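Side-chain contacts in GDSL-like protein (Roseburia intestinalis L1-82, PDB 6HFZ), which acts as a two-domain esterase on acetylated mannans, taking part in the removal of acetyl groups from complex beta-mannans: residues A[34-39]-A[93-98]; A[57-62]-A[102-107]; A[61-66]-A[208-213]. All coordinates share one frame; numbering follows the deposited sequence.

Contact 1: A[34-39]-A[93-98]; sequences NIAFLG and ADLLSK
Leu95 packs against Ala36 and Leu38 of the strand and carries the apolar part of this contact. Its CB heads for the strand, and because CG lies anti to the backbone N (chi1 176°) the branch point is carried onward instead of folding back along the helix. The two methyls then divide the work. CD1 of Leu95 presses on the CB methyl of Ala36 at 3.5 Å, tighter than usual for two carbons; CD2 of Leu95 turns along the strand and meets CD2 of Leu38 more loosely, at 4.1 Å. Ala36 and Leu38 are two apart on the strand, so both project from the same face. The Leu38 and Leu95 side chains meet obliquely, through their CD2 methyls alone. Val128 of helix 115-129 also touches Leu95, and Pro100, in the loop that follows the helical segment, touches the same Ala36 that Leu95 presses on.

At the Asn34 end of the segment the chemistry becomes polar. ND2 of Asn34 comes within 3.2 Å of the Lys98 carbonyl O, but the angle is too poor for a hydrogen bond; the amide instead donates to the backbone O of Glu99.

Helix 84-96 is the connection between parallel strands 71-78 and 102-106, and strand 32-39 lies between those two in the sheet. The contact is therefore where the helix of a classic beta-alpha-beta crossover packs on the strand it passes over, within the alpha/beta/alpha fold of SGNH hydrolases.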
loop_
_atom_site.group_PDB
_atom_site.type_symbol
_atom_site.label_atom_id
_atom_site.label_comp_id
_atom_site.label_asym_id
_atom_site.label_seq_id
_atom_site.Cartn_x
_atom_site.Cartn_y
_atom_site.Cartn_z
ATOM N N ASN A 34 15.173 6.228 -11.507
ATOM C CA ASN A 34 14.140 6.540 -10.554
ATOM C C ASN A 34 13.948 5.332 -9.614
ATOM O O ASN A 34 13.625 4.266 -10.061
ATOM C CB ASN A 34 12.855 6.865 -11.315
ATOM C CG ASN A 34 12.966 8.133 -12.140
ATOM O OD1 ASN A 34 13.635 9.084 -11.749
ATOM N ND2 ASN A 34 12.263 8.189 -13.253
ATOM N N ILE A 35 14.193 5.547 -8.327
ATOM C CA ILE A 35 14.171 4.516 -7.299
ATOM C C ILE A 35 12.915 4.731 -6.442
ATOM O O ILE A 35 12.855 5.754 -5.743
ATOM C CB ILE A 35 15.460 4.632 -6.463
ATOM C CG1 ILE A 35 16.735 4.606 -7.325
ATOM C CG2 ILE A 35 15.499 3.574 -5.358
ATOM C CD1 ILE A 35 16.924 3.365 -8.176
ATOM N N ALA A 36 11.949 3.790 -6.483
ATOM C CA ALA A 36 10.672 4.011 -5.879
ATOM C C ALA A 36 10.339 2.952 -4.824
ATOM O O ALA A 36 10.823 1.839 -4.853
ATOM C CB ALA A 36 9.618 4.077 -6.934
ATOM N N PHE A 37 9.405 3.338 -3.965
ATOM C CA PHE A 37 8.930 2.514 -2.853
ATOM C C PHE A 37 7.428 2.707 -2.678
ATOM O O PHE A 37 6.983 3.823 -2.582
ATOM C CB PHE A 37 9.617 2.939 -1.556
ATOM C CG PHE A 37 11.117 2.959 -1.632
ATOM C CD1 PHE A 37 11.778 4.028 -2.220
ATOM C CD2 PHE A 37 11.882 1.935 -1.076
ATOM C CE1 PHE A 37 13.154 4.059 -2.285
ATOM C CE2 PHE A 37 13.255 1.940 -1.213
ATOM C CZ PHE A 37 13.886 3.011 -1.792
ATOM N N LEU A 38 6.667 1.594 -2.664
ATOM C CA LEU A 38 5.234 1.607 -2.499
ATOM C C LEU A 38 4.907 0.686 -1.315
ATOM O O LEU A 38 5.253 -0.463 -1.289
ATOM C CB LEU A 38 4.549 1.155 -3.792
ATOM C CG LEU A 38 3.012 1.178 -3.783
ATOM C CD1 LEU A 38 2.518 2.601 -3.916
ATOM C CD2 LEU A 38 2.455 0.319 -4.916
ATOM N N GLY A 39 4.231 1.236 -0.335
ATOM C CA GLY A 39 3.999 0.535 0.896
ATOM C C GLY A 39 3.174 1.349 1.870
ATOM O O GLY A 39 2.618 2.385 1.490
ATOM N N ALA A 93 -1.363 6.954 -10.339
ATOM C CA ALA A 93 -1.111 8.329 -9.928
ATOM C C ALA A 93 0.158 8.482 -9.076
ATOM O O ALA A 93 0.938 9.400 -9.268
ATOM C CB ALA A 93 -2.286 8.890 -9.167
ATOM N N ASP A 94 0.355 7.592 -8.108
ATOM C CA ASP A 94 1.327 7.841 -7.042
ATOM C C ASP A 94 2.721 7.308 -7.408
ATOM O O ASP A 94 3.728 7.719 -6.817
ATOM C CB ASP A 94 0.844 7.187 -5.737
ATOM C CG ASP A 94 -0.395 7.816 -5.107
ATOM O OD1 ASP A 94 -0.892 8.823 -5.681
ATOM O OD2 ASP A 94 -0.819 7.368 -3.993
ATOM N N LEU A 95 2.769 6.318 -8.291
ATOM C CA LEU A 95 3.992 5.573 -8.614
ATOM C C LEU A 95 4.294 5.597 -10.115
ATOM O O LEU A 95 5.361 6.045 -10.543
ATOM C CB LEU A 95 3.830 4.122 -8.149
ATOM C CG LEU A 95 4.985 3.175 -8.484
ATOM C CD1 LEU A 95 6.270 3.591 -7.772
ATOM C CD2 LEU A 95 4.666 1.733 -8.117
ATOM N N LEU A 96 3.403 5.022 -10.924
ATOM C CA LEU A 96 3.742 4.723 -12.317
ATOM C C LEU A 96 3.915 6.011 -13.135
ATOM O O LEU A 96 4.730 6.020 -14.053
ATOM C CB LEU A 96 2.694 3.802 -12.940
ATOM C CG LEU A 96 2.521 2.454 -12.236
ATOM C CD1 LEU A 96 1.440 1.653 -12.939
ATOM C CD2 LEU A 96 3.830 1.683 -12.136
ATOM N N SER A 97 3.174 7.065 -12.781
ATOM C CA SER A 97 3.309 8.393 -13.362
ATOM C C SER A 97 4.731 8.944 -13.152
ATOM O O SER A 97 5.122 9.841 -13.913
ATOM C CB SER A 97 2.253 9.355 -12.795
ATOM O OG SER A 97 2.492 9.676 -11.432
ATOM N N LYS A 98 5.491 8.433 -12.158
ATOM C CA LYS A 98 6.841 8.931 -11.879
ATOM C C LYS A 98 7.902 8.135 -12.659
ATOM O O LYS A 98 9.115 8.386 -12.471
ATOM C CB LYS A 98 7.197 8.878 -10.389
ATOM C CG LYS A 98 6.133 9.297 -9.390
ATOM C CD LYS A 98 5.519 10.640 -9.630
ATOM C CE LYS A 98 4.855 11.181 -8.375
ATOM N NZ LYS A 98 4.004 12.355 -8.668
#

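Contact 2: A[57-62]-A[102-107]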
loop_
_atom_site.group_PDB
_atom_site.type_symbol
_atom_site.label_atom_id
_atom_site.label_comp_id
_atom_site.label_asym_id
_atom_site.label_seq_id
_atom_site.Cartn_x
_atom_site.Cartn_y
_atom_site.Cartn_z
ATOM N N TYR A 57 15.076 5.548 2.498
ATOM C CA TYR A 57 16.137 6.515 2.172
ATOM C C TYR A 57 17.498 5.817 2.278
ATOM O O TYR A 57 18.401 6.088 1.480
ATOM C CB TYR A 57 15.961 7.752 3.032
ATOM C CG TYR A 57 16.639 8.957 2.429
ATOM C CD1 TYR A 57 16.020 9.748 1.481
ATOM C CD2 TYR A 57 17.948 9.238 2.772
ATOM C CE1 TYR A 57 16.670 10.829 0.910
ATOM C CE2 TYR A 57 18.622 10.293 2.191
ATOM C CZ TYR A 57 17.981 11.092 1.271
ATOM O OH TYR A 57 18.663 12.170 0.771
ATOM N N HIS A 58 17.633 4.867 3.215
ATOM C CA HIS A 58 18.869 4.087 3.317
ATOM C C HIS A 58 19.117 3.288 2.038
ATOM O O HIS A 58 20.252 3.196 1.554
ATOM C CB HIS A 58 18.902 3.167 4.543
ATOM C CG HIS A 58 19.139 3.810 5.882
ATOM N ND1 HIS A 58 20.255 4.599 6.186
ATOM C CD2 HIS A 58 18.461 3.693 7.041
ATOM C CE1 HIS A 58 20.213 4.949 7.468
ATOM N NE2 HIS A 58 19.145 4.386 8.026
ATOM N N VAL A 59 18.064 2.700 1.456
ATOM C CA VAL A 59 18.228 1.960 0.242
ATOM C C VAL A 59 18.582 2.937 -0.887
ATOM O O VAL A 59 19.353 2.602 -1.799
ATOM C CB VAL A 59 16.960 1.159 -0.075
ATOM C CG1 VAL A 59 16.925 0.630 -1.489
ATOM C CG2 VAL A 59 16.766 0.056 0.937
ATOM N N TYR A 60 17.926 4.108 -0.889
ATOM C CA TYR A 60 18.193 5.142 -1.904
ATOM C C TYR A 60 19.682 5.527 -1.818
ATOM O O TYR A 60 20.388 5.628 -2.839
ATOM C CB TYR A 60 17.218 6.309 -1.724
ATOM C CG TYR A 60 17.531 7.538 -2.537
ATOM C CD1 TYR A 60 17.412 7.544 -3.916
ATOM C CD2 TYR A 60 17.944 8.686 -1.902
ATOM C CE1 TYR A 60 17.698 8.684 -4.659
ATOM C CE2 TYR A 60 18.244 9.830 -2.629
ATOM C CZ TYR A 60 18.114 9.823 -3.998
ATOM O OH TYR A 60 18.411 10.976 -4.673
ATOM N N GLU A 61 20.171 5.710 -0.587
ATOM C CA GLU A 61 21.583 6.067 -0.362
ATOM C C GLU A 61 22.493 4.936 -0.864
ATOM O O GLU A 61 23.581 5.232 -1.394
ATOM C CB GLU A 61 21.835 6.456 1.099
ATOM C CG GLU A 61 21.267 7.821 1.417
ATOM C CD GLU A 61 21.701 8.468 2.713
ATOM O OE1 GLU A 61 21.748 7.765 3.730
ATOM O OE2 GLU A 61 21.955 9.694 2.708
ATOM N N TRP A 62 22.085 3.663 -0.698
ATOM C CA TRP A 62 22.829 2.541 -1.280
ATOM C C TRP A 62 23.057 2.723 -2.783
ATOM O O TRP A 62 24.182 2.539 -3.228
ATOM C CB TRP A 62 22.215 1.163 -0.978
ATOM C CG TRP A 62 22.996 0.002 -1.506
ATOM C CD1 TRP A 62 23.956 -0.707 -0.844
ATOM C CD2 TRP A 62 22.896 -0.585 -2.817
ATOM N NE1 TRP A 62 24.464 -1.681 -1.660
ATOM C CE2 TRP A 62 23.856 -1.610 -2.889
ATOM C CE3 TRP A 62 22.136 -0.308 -3.954
ATOM C CZ2 TRP A 62 24.002 -2.405 -4.016
ATOM C CZ3 TRP A 62 22.295 -1.085 -5.072
ATOM C CH2 TRP A 62 23.244 -2.107 -5.115
ATOM N N PHE A 102 13.043 1.036 -10.512
ATOM C CA PHE A 102 13.151 0.086 -9.436
ATOM C C PHE A 102 12.010 0.397 -8.459
ATOM O O PHE A 102 11.795 1.567 -8.151
ATOM C CB PHE A 102 14.513 0.261 -8.752
ATOM C CG PHE A 102 14.702 -0.506 -7.458
ATOM C CD1 PHE A 102 15.206 -1.793 -7.469
ATOM C CD2 PHE A 102 14.455 0.110 -6.234
ATOM C CE1 PHE A 102 15.387 -2.496 -6.276
ATOM C CE2 PHE A 102 14.664 -0.576 -5.044
ATOM C CZ PHE A 102 15.133 -1.875 -5.076
ATOM N N VAL A 103 11.252 -0.632 -8.066
ATOM C CA VAL A 103 10.106 -0.509 -7.180
ATOM C C VAL A 103 10.231 -1.573 -6.079
ATOM O O VAL A 103 10.281 -2.751 -6.405
ATOM C CB VAL A 103 8.775 -0.747 -7.929
ATOM C CG1 VAL A 103 7.594 -0.680 -6.955
ATOM C CG2 VAL A 103 8.607 0.242 -9.081
ATOM N N ILE A 104 10.273 -1.121 -4.831
ATOM C CA ILE A 104 10.016 -1.984 -3.652
ATOM C C ILE A 104 8.530 -1.933 -3.314
ATOM O O ILE A 104 7.925 -0.811 -3.236
ATOM C CB ILE A 104 10.883 -1.568 -2.456
ATOM C CG1 ILE A 104 12.264 -2.210 -2.606
ATOM C CG2 ILE A 104 10.200 -1.949 -1.111
ATOM C CD1 ILE A 104 13.315 -1.716 -1.644
ATOM N N ILE A 105 7.954 -3.120 -3.129
ATOM C CA ILE A 105 6.601 -3.244 -2.711
ATOM C C ILE A 105 6.574 -3.812 -1.285
ATOM O O ILE A 105 7.122 -4.863 -1.032
ATOM C CB ILE A 105 5.798 -4.117 -3.684
ATOM C CG1 ILE A 105 5.696 -3.504 -5.077
ATOM C CG2 ILE A 105 4.426 -4.393 -3.102
ATOM C CD1 ILE A 105 5.054 -4.393 -6.066
ATOM N N GLU A 106 5.911 -3.115 -0.359
ATOM C CA GLU A 106 6.059 -3.383 1.068
ATOM C C GLU A 106 4.701 -3.247 1.765
ATOM O O GLU A 106 4.360 -2.151 2.267
ATOM C CB GLU A 106 7.089 -2.387 1.605
ATOM C CG GLU A 106 7.530 -2.578 3.042
ATOM C CD GLU A 106 6.574 -2.119 4.122
ATOM O OE1 GLU A 106 6.073 -3.025 4.861
ATOM O OE2 GLU A 106 6.274 -0.881 4.202
ATOM N N PHE A 107 3.943 -4.355 1.797
ATOM C CA PHE A 107 2.581 -4.361 2.343
ATOM C C PHE A 107 2.345 -5.555 3.287
ATOM O O PHE A 107 1.215 -5.825 3.670
ATOM C CB PHE A 107 1.535 -4.367 1.219
ATOM C CG PHE A 107 1.325 -3.039 0.544
ATOM C CD1 PHE A 107 0.836 -1.943 1.266
ATOM C CD2 PHE A 107 1.668 -2.852 -0.783
ATOM C CE1 PHE A 107 0.601 -0.723 0.638
ATOM C CE2 PHE A 107 1.527 -1.597 -1.374
ATOM C CZ PHE A 107 0.951 -0.555 -0.683
#
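Val59 meets Phe102 and Ile104 where helix 55-66 lies on one face of the central sheet of the SGNH-hydrolase alpha/beta/alpha fold. The interface is small, apolar and buried, and a single valine methyl makes the whole of it on the helix side. With CG1 swung almost opposite the backbone N (chi1 166°), that methyl is set out in front of the helix, toward the strand.

On the strand the alternation of side chains does the sorting. Phe102 and Ile104 point at helix 55-66, while Val103 and Ile105 go through to the other face and touch helix 115-129. The Phe102 ring stands nearly perpendicular to its CA-CB-CG plane (chi2 89°), and Phe102 CE2 lies 4.4 Å from Val59 CG1; the methyl approaches the ring obliquely. Trp63, next along from this helical turn, meets the same ring edge-to-face and probably helps to fix its setting.

Phe37 of the neighbouring strand 32-39 touches both Val59 and Ile104, and Ile206 of helix 196-215 leans on the valine too, so the three residues belong to a larger hydrophobic core. Ile104 is stretched out to reach its partner: CD1 lies anti to CA (chi2 170°), which brings the terminal methyl Ile104 CD1 to 4.3 Å from Val59 CG1.

Contact 3: A[61-66]-A[208-213]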
loop_
_atom_site.group_PDB
_atom_site.type_symbol
_atom_site.label_atom_id
_atom_site.label_comp_id
_atom_site.label_asym_id
_atom_site.label_seq_id
_atom_site.Cartn_x
_atom_site.Cartn_y
_atom_site.Cartn_z
ATOM N N GLU A 61 20.171 5.710 -0.587
ATOM C CA GLU A 61 21.583 6.067 -0.362
ATOM C C GLU A 61 22.493 4.936 -0.864
ATOM O O GLU A 61 23.581 5.232 -1.394
ATOM C CB GLU A 61 21.835 6.456 1.099
ATOM C CG GLU A 61 21.267 7.821 1.417
ATOM C CD GLU A 61 21.701 8.468 2.713
ATOM O OE1 GLU A 61 21.748 7.765 3.730
ATOM O OE2 GLU A 61 21.955 9.694 2.708
ATOM N N TRP A 62 22.085 3.663 -0.698
ATOM C CA TRP A 62 22.829 2.541 -1.280
ATOM C C TRP A 62 23.057 2.723 -2.783
ATOM O O TRP A 62 24.182 2.539 -3.228
ATOM C CB TRP A 62 22.215 1.163 -0.978
ATOM C CG TRP A 62 22.996 0.002 -1.506
ATOM C CD1 TRP A 62 23.956 -0.707 -0.844
ATOM C CD2 TRP A 62 22.896 -0.585 -2.817
ATOM N NE1 TRP A 62 24.464 -1.681 -1.660
ATOM C CE2 TRP A 62 23.856 -1.610 -2.889
ATOM C CE3 TRP A 62 22.136 -0.308 -3.954
ATOM C CZ2 TRP A 62 24.002 -2.405 -4.016
ATOM C CZ3 TRP A 62 22.295 -1.085 -5.072
ATOM C CH2 TRP A 62 23.244 -2.107 -5.115
ATOM N N TRP A 63 22.003 3.012 -3.561
ATOM C CA TRP A 63 22.140 3.217 -5.007
ATOM C C TRP A 63 23.167 4.338 -5.284
ATOM O O TRP A 63 24.109 4.139 -6.066
ATOM C CB TRP A 63 20.774 3.498 -5.652
ATOM C CG TRP A 63 19.892 2.288 -5.759
ATOM C CD1 TRP A 63 18.906 1.880 -4.894
ATOM C CD2 TRP A 63 19.928 1.309 -6.797
ATOM N NE1 TRP A 63 18.337 0.712 -5.335
ATOM C CE2 TRP A 63 18.933 0.350 -6.506
ATOM C CE3 TRP A 63 20.689 1.172 -7.959
ATOM C CZ2 TRP A 63 18.704 -0.747 -7.334
ATOM C CZ3 TRP A 63 20.474 0.083 -8.766
ATOM C CH2 TRP A 63 19.490 -0.859 -8.462
ATOM N N LYS A 64 22.972 5.496 -4.661
ATOM C CA LYS A 64 23.878 6.671 -4.844
ATOM C C LYS A 64 25.347 6.286 -4.586
ATOM O O LYS A 64 26.223 6.625 -5.383
ATOM C CB LYS A 64 23.485 7.815 -3.918
ATOM C CG LYS A 64 22.180 8.496 -4.273
ATOM C CD LYS A 64 21.861 9.632 -3.352
ATOM C CE LYS A 64 22.833 10.782 -3.483
ATOM N NZ LYS A 64 22.510 11.845 -2.506
ATOM N N LYS A 65 25.606 5.567 -3.484
ATOM C CA LYS A 65 26.978 5.256 -3.038
ATOM C C LYS A 65 27.608 4.166 -3.912
ATOM O O LYS A 65 28.816 4.181 -4.208
ATOM C CB LYS A 65 26.998 4.808 -1.570
ATOM C CG LYS A 65 28.396 4.645 -0.989
ATOM C CD LYS A 65 29.218 5.950 -0.975
ATOM C CE LYS A 65 30.717 5.749 -0.813
ATOM N NZ LYS A 65 31.056 5.090 0.471
ATOM N N THR A 66 26.792 3.216 -4.344
ATOM C CA THR A 66 27.279 2.121 -5.142
ATOM C C THR A 66 27.597 2.608 -6.562
ATOM O O THR A 66 28.513 2.083 -7.143
ATOM C CB THR A 66 26.299 0.943 -5.079
ATOM O OG1 THR A 66 26.139 0.634 -3.693
ATOM C CG2 THR A 66 26.752 -0.306 -5.802
ATOM N N TYR A 208 22.146 -6.072 1.816
ATOM C CA TYR A 208 22.853 -7.350 1.739
ATOM C C TYR A 208 22.545 -8.048 0.407
ATOM O O TYR A 208 23.442 -8.508 -0.342
ATOM C CB TYR A 208 22.456 -8.268 2.895
ATOM C CG TYR A 208 23.111 -9.613 2.794
ATOM C CD1 TYR A 208 24.387 -9.773 3.309
ATOM C CD2 TYR A 208 22.503 -10.705 2.197
ATOM C CE1 TYR A 208 25.045 -10.983 3.219
ATOM C CE2 TYR A 208 23.153 -11.930 2.107
ATOM C CZ TYR A 208 24.437 -12.051 2.605
ATOM O OH TYR A 208 25.148 -13.209 2.565
ATOM N N PHE A 209 21.251 -8.088 0.064
ATOM C CA PHE A 209 20.792 -8.750 -1.134
ATOM C C PHE A 209 21.230 -7.942 -2.362
ATOM O O PHE A 209 21.731 -8.531 -3.315
ATOM C CB PHE A 209 19.270 -8.942 -1.099
ATOM C CG PHE A 209 18.685 -9.509 -2.367
ATOM C CD1 PHE A 209 18.865 -10.850 -2.670
ATOM C CD2 PHE A 209 17.985 -8.706 -3.247
ATOM C CE1 PHE A 209 18.356 -11.377 -3.846
ATOM C CE2 PHE A 209 17.460 -9.240 -4.414
ATOM C CZ PHE A 209 17.615 -10.578 -4.683
ATOM N N LEU A 210 21.043 -6.606 -2.329
ATOM C CA LEU A 210 21.369 -5.767 -3.511
ATOM C C LEU A 210 22.871 -5.960 -3.809
ATOM O O LEU A 210 23.278 -6.146 -4.937
ATOM C CB LEU A 210 21.016 -4.298 -3.256
ATOM C CG LEU A 210 19.522 -4.004 -3.209
ATOM C CD1 LEU A 210 19.263 -2.541 -3.006
ATOM C CD2 LEU A 210 18.849 -4.514 -4.472
ATOM N N ASP A 211 23.678 -6.021 -2.746
ATOM C CA ASP A 211 25.163 -6.195 -2.941
ATOM C C ASP A 211 25.458 -7.569 -3.566
ATOM O O ASP A 211 26.344 -7.705 -4.417
ATOM C CB ASP A 211 25.903 -5.951 -1.621
ATOM C CG ASP A 211 26.259 -4.491 -1.405
ATOM O OD1 ASP A 211 26.644 -3.820 -2.387
ATOM O OD2 ASP A 211 26.159 -4.029 -0.283
ATOM N N LYS A 212 24.762 -8.619 -3.124
ATOM C CA LYS A 212 24.939 -9.949 -3.657
ATOM C C LYS A 212 24.574 -9.961 -5.150
ATOM O O LYS A 212 25.272 -10.564 -5.991
ATOM C CB LYS A 212 24.124 -10.984 -2.873
ATOM C CG LYS A 212 24.168 -12.376 -3.484
ATOM C CD LYS A 212 23.164 -13.340 -2.938
ATOM C CE LYS A 212 23.473 -13.697 -1.508
ATOM N NZ LYS A 212 24.666 -14.563 -1.427
ATOM N N VAL A 213 23.463 -9.302 -5.497
ATOM C CA VAL A 213 23.039 -9.240 -6.894
ATOM C C VAL A 213 24.088 -8.529 -7.746
ATOM O O VAL A 213 24.284 -8.927 -8.913
ATOM C CB VAL A 213 21.658 -8.578 -7.038
ATOM C CG1 VAL A 213 21.260 -8.331 -8.491
ATOM C CG2 VAL A 213 20.624 -9.430 -6.327
#
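Trp62 reaches across to Leu210 and Asp211 and carries most of this helix-helix contact. Its CG is anti to the backbone N (chi1 -177°), which sends the indole out into the gap between the helices. Leu210 CB makes a CH-pi contact over one face, 3.7 Å from the six-membered ring centroid, and Leu210 CD1 touches the same ring at Trp62 CE3, 3.8 Å away. At the indole edge, Trp62 NE1 gives a weak hydrogen bond to Asp211 OD2 (3.2 Å), the carboxylate plane turned 65° from the ring. A leucine in place of Trp62 would probably leave Asp211 without this N-H and open a gap beside Leu210. Trp63 follows: Trp62 CZ3 lies over its ring, and its buried NE1, which has no polar partner, lies 4.1 Å from Leu210 CD1, which comes at the ring obliquely. One turn on, Thr66 OG1 donates to Trp62 O (2.8 Å) and sits over the indole face opposite Leu210.

The two helical segments run in roughly the same direction, 34° apart with axes 11.5 Å from each other. Met24 of helix 18-28 touches both tryptophans; helix 55-66 thus contacts helices 18-28 and 196-215 and also packs on the sheet.

Overall arrangement
Contacts 1 and 2 lie in the core on neighbouring parallel strands, 32-39 and 102-106, joined by probable backbone hydrogen bonds from Ala36 N to Phe102 O and Leu38 N to Ile104 O. They serve opposite faces of that sheet: contact 1 seats helix 84-96 on one, contact 2 seats helix 55-66 on the other. Contact 3 uses helix 55-66 again, farther from the centre of the chain and only partly buried, where it meets its neighbour helix 196-215. Chemistry follows position. Contact 2 is purely aliphatic and aromatic, contact 1 is apolar with a polar fringe, and contact 3 adds a weak hydrogen bond from an indole to a carboxylate. Trp63 links them, packing on Ile35, Phe102 and Leu210.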